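Local structure of helianthamide (Stichodactyla helianthus, 4X0N) at residues I15-A18 with D23-A26. The protein probably inhibits pancreatic alpha-amylase, as a small disulfide-rich sea anemone peptide with a beta-defensin-like fold. Numbering follows the deposited sequence.
Sequences ICKA and DEKA
K17 and E24 meet through their charged ends, forming a salt bridge that accounts for every close contact between 15-18 and 23-26. The ammonium NZ of K17 donates to OE2 of E24 at 3.1 Å, and OE2 receives it with its syn lone pair, on the side of OE1. A second, weak hydrogen bond runs from K17 NZ to E24 OE1 at 3.2 Å, so the carboxylate receives the lysine with both oxygens, in a forked fashion. K17 places CG anti to its carbonyl carbon (chi1 -56°) and then stays extended, which carries NZ across to the E24 carboxylate. The E24 chain is likewise extended, and the two side chains cross at about a right angle.

The carboxylate has further polar partners: OE1 accepts a hydrogen bond from the backbone N of A21, and OE2 makes a long, weak ion pair with NZ of K41. Replacing K17 with a methionine would probably leave the E24 carboxylate without its close cationic mate, with the weak, long pairing to K41 a poor substitute.

C39, which both side chains touch, is bonded to C20, in the 1-5, 2-4, 3-6 cysteine pairing of beta-defensins. Strand 37-40 separates strands 12-17 and 25-27 in the antiparallel sheet, so the bridge passes over the inner strand that lies between its two ends.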
loop_
_atom_site.group_PDB
_atom_site.type_symbol
_atom_site.label_atom_id
_atom_site.label_comp_id
_atom_site.label_asym_id
_atom_site.label_seq_id
_atom_site.Cartn_x
_atom_site.Cartn_y
_atom_site.Cartn_z
ATOM N N ILE B 15 -14.540 -15.795 7.829
ATOM C CA ILE B 15 -14.243 -17.150 7.380
ATOM C C ILE B 15 -15.324 -17.629 6.415
ATOM O O ILE B 15 -16.514 -17.504 6.696
ATOM C CB ILE B 15 -14.179 -18.121 8.577
ATOM C CG1 ILE B 15 -13.050 -17.721 9.531
ATOM C CG2 ILE B 15 -13.995 -19.555 8.109
ATOM C CD1 ILE B 15 -12.941 -18.607 10.756
ATOM N N CYS B 16 -14.903 -18.192 5.288
ATOM C CA CYS B 16 -15.831 -18.706 4.286
ATOM C C CYS B 16 -16.519 -19.985 4.749
ATOM O O CYS B 16 -15.872 -21.009 4.959
ATOM C CB CYS B 16 -15.103 -18.960 2.966
ATOM S SG CYS B 16 -14.657 -17.450 2.086
ATOM N N LYS B 17 -17.839 -19.905 4.905
ATOM C CA LYS B 17 -18.657 -21.023 5.362
ATOM C C LYS B 17 -19.960 -21.079 4.566
ATOM O O LYS B 17 -20.369 -20.092 3.951
ATOM C CB LYS B 17 -19.012 -20.882 6.844
ATOM C CG LYS B 17 -17.842 -20.741 7.801
ATOM C CD LYS B 17 -18.356 -20.500 9.216
ATOM C CE LYS B 17 -17.222 -20.308 10.212
ATOM N NZ LYS B 17 -17.743 -20.030 11.582
ATOM N N ALA B 18 -20.610 -22.238 4.584
ATOM C CA ALA B 18 -21.923 -22.390 3.966
ATOM C C ALA B 18 -22.997 -21.647 4.757
ATOM O O ALA B 18 -23.908 -21.055 4.179
ATOM C CB ALA B 18 -22.276 -23.855 3.848
ATOM N N ASP B 23 -23.729 -15.984 16.356
ATOM C CA ASP B 23 -23.142 -14.703 16.741
ATOM C C ASP B 23 -22.284 -14.103 15.629
ATOM O O ASP B 23 -21.465 -13.215 15.874
ATOM C CB ASP B 23 -22.312 -14.860 18.018
ATOM C CG ASP B 23 -21.109 -15.765 17.823
ATOM O OD1 ASP B 23 -21.175 -16.666 16.959
ATOM O OD2 ASP B 23 -20.098 -15.574 18.532
ATOM N N GLU B 24 -22.477 -14.590 14.408
ATOM C CA GLU B 24 -21.719 -14.100 13.265
ATOM C C GLU B 24 -22.620 -13.386 12.266
ATOM O O GLU B 24 -23.835 -13.593 12.242
ATOM C CB GLU B 24 -20.988 -15.249 12.569
ATOM C CG GLU B 24 -19.775 -15.771 13.320
ATOM C CD GLU B 24 -19.131 -16.960 12.629
ATOM O OE1 GLU B 24 -19.793 -17.570 11.761
ATOM O OE2 GLU B 24 -17.965 -17.282 12.950
ATOM N N LYS B 25 -22.015 -12.543 11.439
ATOM C CA LYS B 25 -22.745 -11.831 10.402
ATOM C C LYS B 25 -22.311 -12.351 9.039
ATOM O O LYS B 25 -21.161 -12.743 8.856
ATOM C CB LYS B 25 -22.521 -10.322 10.522
ATOM C CG LYS B 25 -23.123 -9.714 11.779
ATOM C CD LYS B 25 -22.842 -8.223 11.876
ATOM C CE LYS B 25 -21.392 -7.948 12.249
ATOM N NZ LYS B 25 -21.052 -8.438 13.616
ATOM N N ALA B 26 -23.233 -12.367 8.083
ATOM C CA ALA B 26 -22.929 -12.943 6.781
ATOM C C ALA B 26 -22.737 -11.901 5.685
ATOM O O ALA B 26 -23.414 -10.873 5.653
ATOM C CB ALA B 26 -24.011 -13.932 6.388
#